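Cytochrome c' (Thermochromatium tepidum, PDB 3VRC) binds a covalently attached heme c inside a bundle of helices and probably serves in electron transport in this thermophilic purple photosynthetic bacterium. Local coordinates at residues B[84-87]-B[88-91]; B[10-13]-B[14-18]. One frame throughout, in Å; residues are numbered along the deposited sequence.

Contact 1 of 2, residues B[84-87]-B[88-91]. With HEC (heme c), chain L.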
loop_
_atom_site.group_PDB
_atom_site.type_symbol
_atom_site.label_atom_id
_atom_site.label_comp_id
_atom_site.label_asym_id
_atom_site.label_seq_id
_atom_site.Cartn_x
_atom_site.Cartn_y
_atom_site.Cartn_z
ATOM N N VAL B 84 -19.593 -6.787 -4.819
ATOM C CA VAL B 84 -18.219 -6.594 -4.405
ATOM C C VAL B 84 -17.794 -5.138 -4.534
ATOM O O VAL B 84 -17.173 -4.577 -3.660
ATOM C CB VAL B 84 -17.251 -7.486 -5.275
ATOM C CG1 VAL B 84 -15.813 -7.274 -4.864
ATOM C CG2 VAL B 84 -17.599 -8.969 -5.159
ATOM N N GLY B 85 -18.164 -4.517 -5.652
ATOM C CA GLY B 85 -17.865 -3.130 -5.904
ATOM C C GLY B 85 -18.476 -2.219 -4.838
ATOM O O GLY B 85 -17.861 -1.253 -4.362
ATOM N N LYS B 86 -19.714 -2.516 -4.457
ATOM C CA LYS B 86 -20.386 -1.736 -3.429
ATOM C C LYS B 86 -19.641 -1.888 -2.092
ATOM O O LYS B 86 -19.418 -0.887 -1.359
ATOM C CB LYS B 86 -21.839 -2.203 -3.272
ATOM C CG LYS B 86 -22.663 -1.341 -2.326
ATOM C CD LYS B 86 -22.698 -1.865 -0.892
ATOM C CE LYS B 86 -23.453 -0.891 0.027
ATOM N NZ LYS B 86 -23.485 -1.412 1.432
ATOM N N LEU B 87 -19.244 -3.112 -1.743
ATOM C CA LEU B 87 -18.497 -3.337 -0.501
ATOM C C LEU B 87 -17.139 -2.630 -0.538
ATOM O O LEU B 87 -16.673 -2.129 0.512
ATOM C CB LEU B 87 -18.330 -4.812 -0.220
ATOM C CG LEU B 87 -19.651 -5.600 0.010
ATOM C CD1 LEU B 87 -19.347 -6.994 0.442
ATOM C CD2 LEU B 87 -20.619 -4.906 0.946
ATOM N N ALA B 88 -16.522 -2.554 -1.718
ATOM C CA ALA B 88 -15.275 -1.823 -1.858
ATOM C C ALA B 88 -15.517 -0.344 -1.658
ATOM O O ALA B 88 -14.706 0.360 -1.021
ATOM C CB ALA B 88 -14.635 -2.123 -3.203
ATOM N N ARG B 89 -16.627 0.175 -2.193
ATOM C CA ARG B 89 -16.929 1.597 -1.966
ATOM C C ARG B 89 -17.213 1.898 -0.520
ATOM O O ARG B 89 -16.775 2.959 -0.031
ATOM C CB ARG B 89 -18.098 2.008 -2.855
ATOM C CG ARG B 89 -17.727 2.189 -4.324
ATOM C CD ARG B 89 -18.819 2.815 -5.206
ATOM N NE ARG B 89 -20.123 2.151 -5.089
ATOM C CZ ARG B 89 -20.529 1.102 -5.818
ATOM N NH1 ARG B 89 -19.733 0.522 -6.724
ATOM N NH2 ARG B 89 -21.733 0.605 -5.598
ATOM N N ASP B 90 -17.871 0.970 0.208
ATOM C CA ASP B 90 -18.066 1.185 1.609
ATOM C C ASP B 90 -16.723 1.272 2.325
ATOM O O ASP B 90 -16.556 2.129 3.204
ATOM C CB ASP B 90 -18.821 0.016 2.259
ATOM C CG ASP B 90 -20.325 -0.067 1.921
ATOM O OD1 ASP B 90 -20.872 0.852 1.314
ATOM O OD2 ASP B 90 -20.879 -1.168 2.301
ATOM N N LEU B 91 -15.760 0.428 1.959
ATOM C CA LEU B 91 -14.425 0.554 2.533
ATOM C C LEU B 91 -13.795 1.887 2.169
ATOM O O LEU B 91 -13.198 2.522 3.061
ATOM C CB LEU B 91 -13.503 -0.583 2.093
ATOM C CG LEU B 91 -12.110 -0.489 2.707
ATOM C CD1 LEU B 91 -12.152 -0.801 4.174
ATOM C CD2 LEU B 91 -11.117 -1.407 1.978
HETATM FE FE HEC L . -9.280 -8.132 2.099
HETATM C CHA HEC L . -7.445 -10.846 0.995
HETATM C CHB HEC L . -7.002 -7.582 4.610
HETATM C CHC HEC L . -10.774 -5.157 2.820
HETATM C CHD HEC L . -11.521 -8.689 -0.405
HETATM N NA HEC L . -7.562 -9.096 2.746
HETATM C C1A HEC L . -6.970 -10.173 2.167
HETATM C C2A HEC L . -5.873 -10.613 2.952
HETATM C C3A HEC L . -5.735 -9.691 4.027
HETATM C C4A HEC L . -6.794 -8.740 3.795
HETATM C CMA HEC L . -4.704 -9.627 5.084
HETATM C CAA HEC L . -5.089 -11.867 2.733
HETATM C CBA HEC L . -3.658 -11.690 2.557
HETATM C CGA HEC L . -3.476 -10.852 1.340
HETATM O O1A HEC L . -2.555 -9.964 1.425
HETATM O O2A HEC L . -4.089 -11.016 0.277
HETATM N NB HEC L . -8.907 -6.625 3.431
HETATM C C1B HEC L . -7.978 -6.585 4.376
HETATM C C2B HEC L . -8.122 -5.452 5.263
HETATM C C3B HEC L . -9.189 -4.745 4.703
HETATM C C4B HEC L . -9.657 -5.499 3.563
HETATM C CMB HEC L . -7.306 -5.107 6.433
HETATM C CAB HEC L . -9.872 -3.472 5.171
HETATM C CBB HEC L . -9.008 -2.380 5.667
HETATM N NC HEC L . -10.868 -7.100 1.337
HETATM C C1C HEC L . -11.366 -5.901 1.777
HETATM C C2C HEC L . -12.592 -5.522 1.079
HETATM C C3C HEC L . -12.769 -6.558 0.137
HETATM C C4C HEC L . -11.696 -7.511 0.352
HETATM C CMC HEC L . -13.385 -4.314 1.408
HETATM C CAC HEC L . -13.883 -6.748 -0.862
HETATM C CBC HEC L . -14.659 -5.519 -1.229
HETATM N ND HEC L . -9.491 -9.506 0.645
HETATM C C1D HEC L . -10.450 -9.579 -0.310
HETATM C C2D HEC L . -10.257 -10.660 -1.228
HETATM C C3D HEC L . -9.063 -11.242 -0.891
HETATM C C4D HEC L . -8.587 -10.468 0.267
HETATM C CMD HEC L . -11.195 -11.059 -2.347
HETATM C CAD HEC L . -8.304 -12.349 -1.557
HETATM C CBD HEC L . -7.340 -11.763 -2.625
HETATM C CGD HEC L . -6.645 -12.846 -3.433
HETATM O O1D HEC L . -6.115 -13.795 -2.786
HETATM O O2D HEC L . -6.673 -12.758 -4.670
#
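Lys-86 reaches Asp-90 because its CG lies anti to the backbone N (chi1 -174°) and its chain bends at chi2, while the carboxylate of Asp-90 turns back beside its own backbone N (chi1 -73°). The result is an i to i+4 salt bridge on helix 81-103 of the cytochrome c' helical bundle. Lys-86 NZ donates over 2.8 Å to Asp-90 OD2, which accepts with its syn lone pair, and the flexible lysine chain is long enough to span one turn. Beside it the guanidinium of Arg-89, bent at chi3, folds back along the helix. One of its faces lies over Gly-85 O and Lys-86 CA, both offset toward its rim. These charged groups occupy the outer side, whereas Val-84, Leu-87, Ala-88 and Leu-91 belong to the heme pocket. Leu-87 also packs on Cys-124 and Tyr-128 of helix 107-128, an apolar link between the two helices. The small side chain of Ala-88 probably helps the heme approach the backbone: Ala-88 N lies 3.5 Å from HEC CBC. The branched end of Leu-91 reaches the porphyrin rim with both methyls on one side of the heme plane, CD1 3.7 Å from HEC CAB and CD2 3.7 Å from HEC CMC.

Contact 2 of 2, residues B[10-13]-B[14-18]; sequences ETRQ and AGYAF. With HEC (heme c), chain L.
Arg-12 and Tyr-16, one turn apart on helix 5-31, meet where Arg-12 CB approaches Tyr-16 CE2 at 4.1 Å, and both turn to the heme. Polar contacts tie Arg-12 and Gln-13 to the propionates and to nearby protein atoms. Arg-12 presents the edge of its guanidinium to one carboxylate: NE donates to HEC O2D over 2.8 Å, and NH2 gives the same oxygen a longer, more bent bond. With CG between its backbone N and carbonyl carbon (chi1 71°) and the chain extended from CG to NE, the guanidinium reaches the propionate, and further bonds to Leu-57 O, Thr-62 O and Thr-71 OG1 fix its rotation. Gln-13 grips the other oxygen of that carboxylate, its NE2 lying 2.9 Å from HEC O1D in an almost straight bond (177°); NE2 also donates to Lys-70 O, a double role that a neutral amide suits. At the second propionate, Gln-13 O comes within 2.6 Å of HEC O1A, so the acid group probably carries a proton.

The aromatic contact is made by Tyr-16, whose ring lies with one face over the porphyrin, HEC ND above its centre. Tyr-16 CD1 is 3.3 Å from the heme iron, on the side away from the axial ligand His-125, so the ring screens the distal face as distal side chains do in cytochromes c'. Tyr-16 OH pairs with Tyr-58 OH.

Backbone bonds join the turns, Tyr-16 N to Arg-12 O at 3.0 Å among them. The small Ala-14 packs on Ala-14 of the second subunit, while Phe-18 packs against Val-45 and Ile-49 of helix 36-50.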
loop_
_atom_site.group_PDB
_atom_site.type_symbol
_atom_site.label_atom_id
_atom_site.label_comp_id
_atom_site.label_asym_id
_atom_site.label_seq_id
_atom_site.Cartn_x
_atom_site.Cartn_y
_atom_site.Cartn_z
ATOM N N GLU B 10 -1.284 -10.951 -7.561
ATOM C CA GLU B 10 -0.226 -10.560 -6.635
ATOM C C GLU B 10 -0.380 -9.116 -6.186
ATOM O O GLU B 10 -0.109 -8.797 -5.030
ATOM C CB GLU B 10 1.129 -10.760 -7.274
ATOM C CG GLU B 10 1.469 -12.233 -7.397
ATOM C CD GLU B 10 2.752 -12.391 -8.112
ATOM O OE1 GLU B 10 2.886 -11.777 -9.233
ATOM O OE2 GLU B 10 3.638 -13.114 -7.560
ATOM N N THR B 11 -0.797 -8.254 -7.083
ATOM C CA THR B 11 -0.897 -6.827 -6.750
ATOM C C THR B 11 -2.046 -6.594 -5.755
ATOM O O THR B 11 -1.896 -5.793 -4.820
ATOM C CB THR B 11 -1.023 -5.990 -7.978
ATOM O OG1 THR B 11 0.122 -6.222 -8.845
ATOM C CG2 THR B 11 -1.057 -4.485 -7.667
ATOM N N ARG B 12 -3.205 -7.236 -5.979
ATOM C CA ARG B 12 -4.286 -7.017 -5.027
ATOM C C ARG B 12 -3.902 -7.582 -3.689
ATOM O O ARG B 12 -4.165 -6.963 -2.635
ATOM C CB ARG B 12 -5.630 -7.544 -5.573
ATOM C CG ARG B 12 -5.780 -9.073 -5.645
ATOM C CD ARG B 12 -6.823 -9.448 -6.692
ATOM N NE ARG B 12 -7.156 -10.852 -6.641
ATOM C CZ ARG B 12 -7.797 -11.506 -7.628
ATOM N NH1 ARG B 12 -8.106 -10.873 -8.761
ATOM N NH2 ARG B 12 -8.173 -12.768 -7.411
ATOM N N GLN B 13 -3.268 -8.761 -3.642
ATOM C CA GLN B 13 -2.812 -9.329 -2.399
ATOM C C GLN B 13 -1.857 -8.380 -1.676
ATOM O O GLN B 13 -1.910 -8.259 -0.450
ATOM C CB GLN B 13 -2.119 -10.686 -2.626
ATOM C CG GLN B 13 -3.161 -11.750 -3.017
ATOM C CD GLN B 13 -2.510 -13.063 -3.428
ATOM O OE1 GLN B 13 -1.309 -13.125 -3.761
ATOM N NE2 GLN B 13 -3.311 -14.103 -3.486
ATOM N N ALA B 14 -0.965 -7.723 -2.417
ATOM C CA ALA B 14 -0.042 -6.761 -1.823
ATOM C C ALA B 14 -0.812 -5.617 -1.176
ATOM O O ALA B 14 -0.471 -5.153 -0.057
ATOM C CB ALA B 14 0.930 -6.221 -2.881
ATOM N N GLY B 15 -1.804 -5.062 -1.868
ATOM C CA GLY B 15 -2.567 -3.973 -1.269
ATOM C C GLY B 15 -3.266 -4.370 0.002
ATOM O O GLY B 15 -3.237 -3.638 0.994
ATOM N N TYR B 16 -3.895 -5.557 0.006
ATOM C CA TYR B 16 -4.558 -5.997 1.235
ATOM C C TYR B 16 -3.576 -6.227 2.356
ATOM O O TYR B 16 -3.826 -5.854 3.501
ATOM C CB TYR B 16 -5.374 -7.299 0.960
ATOM C CG TYR B 16 -6.488 -7.137 0.018
ATOM C CD1 TYR B 16 -7.485 -6.164 0.198
ATOM C CD2 TYR B 16 -6.601 -7.996 -1.088
ATOM C CE1 TYR B 16 -8.526 -6.004 -0.716
ATOM C CE2 TYR B 16 -7.635 -7.837 -1.999
ATOM C CZ TYR B 16 -8.568 -6.834 -1.845
ATOM O OH TYR B 16 -9.554 -6.653 -2.802
ATOM N N ALA B 17 -2.425 -6.869 2.087
ATOM C CA ALA B 17 -1.446 -7.145 3.122
ATOM C C ALA B 17 -0.935 -5.831 3.713
ATOM O O ALA B 17 -0.738 -5.725 4.917
ATOM C CB ALA B 17 -0.291 -7.910 2.543
ATOM N N PHE B 18 -0.715 -4.817 2.854
ATOM C CA PHE B 18 -0.161 -3.602 3.377
ATOM C C PHE B 18 -1.193 -2.826 4.177
ATOM O O PHE B 18 -0.856 -2.205 5.203
ATOM C CB PHE B 18 0.456 -2.759 2.217
ATOM C CG PHE B 18 1.576 -1.909 2.721
ATOM C CD1 PHE B 18 2.796 -2.466 3.042
ATOM C CD2 PHE B 18 1.434 -0.528 2.925
ATOM C CE1 PHE B 18 3.860 -1.727 3.527
ATOM C CE2 PHE B 18 2.483 0.215 3.413
ATOM C CZ PHE B 18 3.689 -0.373 3.729
HETATM FE FE HEC L . -9.280 -8.132 2.099
HETATM C CHA HEC L . -7.445 -10.846 0.995
HETATM C CHB HEC L . -7.002 -7.582 4.610
HETATM C CHC HEC L . -10.774 -5.157 2.820
HETATM C CHD HEC L . -11.521 -8.689 -0.405
HETATM N NA HEC L . -7.562 -9.096 2.746
HETATM C C1A HEC L . -6.970 -10.173 2.167
HETATM C C2A HEC L . -5.873 -10.613 2.952
HETATM C C3A HEC L . -5.735 -9.691 4.027
HETATM C C4A HEC L . -6.794 -8.740 3.795
HETATM C CMA HEC L . -4.704 -9.627 5.084
HETATM C CAA HEC L . -5.089 -11.867 2.733
HETATM C CBA HEC L . -3.658 -11.690 2.557
HETATM C CGA HEC L . -3.476 -10.852 1.340
HETATM O O1A HEC L . -2.555 -9.964 1.425
HETATM O O2A HEC L . -4.089 -11.016 0.277
HETATM N NB HEC L . -8.907 -6.625 3.431
HETATM C C1B HEC L . -7.978 -6.585 4.376
HETATM C C2B HEC L . -8.122 -5.452 5.263
HETATM C C3B HEC L . -9.189 -4.745 4.703
HETATM C C4B HEC L . -9.657 -5.499 3.563
HETATM C CMB HEC L . -7.306 -5.107 6.433
HETATM C CAB HEC L . -9.872 -3.472 5.171
HETATM C CBB HEC L . -9.008 -2.380 5.667
HETATM N NC HEC L . -10.868 -7.100 1.337
HETATM C C1C HEC L . -11.366 -5.901 1.777
HETATM C C2C HEC L . -12.592 -5.522 1.079
HETATM C C3C HEC L . -12.769 -6.558 0.137
HETATM C C4C HEC L . -11.696 -7.511 0.352
HETATM C CMC HEC L . -13.385 -4.314 1.408
HETATM C CAC HEC L . -13.883 -6.748 -0.862
HETATM C CBC HEC L . -14.659 -5.519 -1.229
HETATM N ND HEC L . -9.491 -9.506 0.645
HETATM C C1D HEC L . -10.450 -9.579 -0.310
HETATM C C2D HEC L . -10.257 -10.660 -1.228
HETATM C C3D HEC L . -9.063 -11.242 -0.891
HETATM C C4D HEC L . -8.587 -10.468 0.267
HETATM C CMD HEC L . -11.195 -11.059 -2.347
HETATM C CAD HEC L . -8.304 -12.349 -1.557
HETATM C CBD HEC L . -7.340 -11.763 -2.625
HETATM C CGD HEC L . -6.645 -12.846 -3.433
HETATM O O1D HEC L . -6.115 -13.795 -2.786
HETATM O O2D HEC L . -6.673 -12.758 -4.670
#

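Contact 2 comes first along the chain, on helix 5-31, and contact 1 follows on helix 81-103; their centres are 16 Å apart. Nearest atoms remain about 6 Å from each other, so the two do not touch directly, but both touch the heme and are joined through it. Contact 2 holds the propionates and lies over one porphyrin face, whereas contact 1 lines the rim carrying the CAB and CAC side chains, close to Cys-121 and Cys-124 of helix 107-128, the predicted covalent attachment points. Two helices distant in sequence thus enclose different parts of one cofactor, and the first also contributes to the dimer interface.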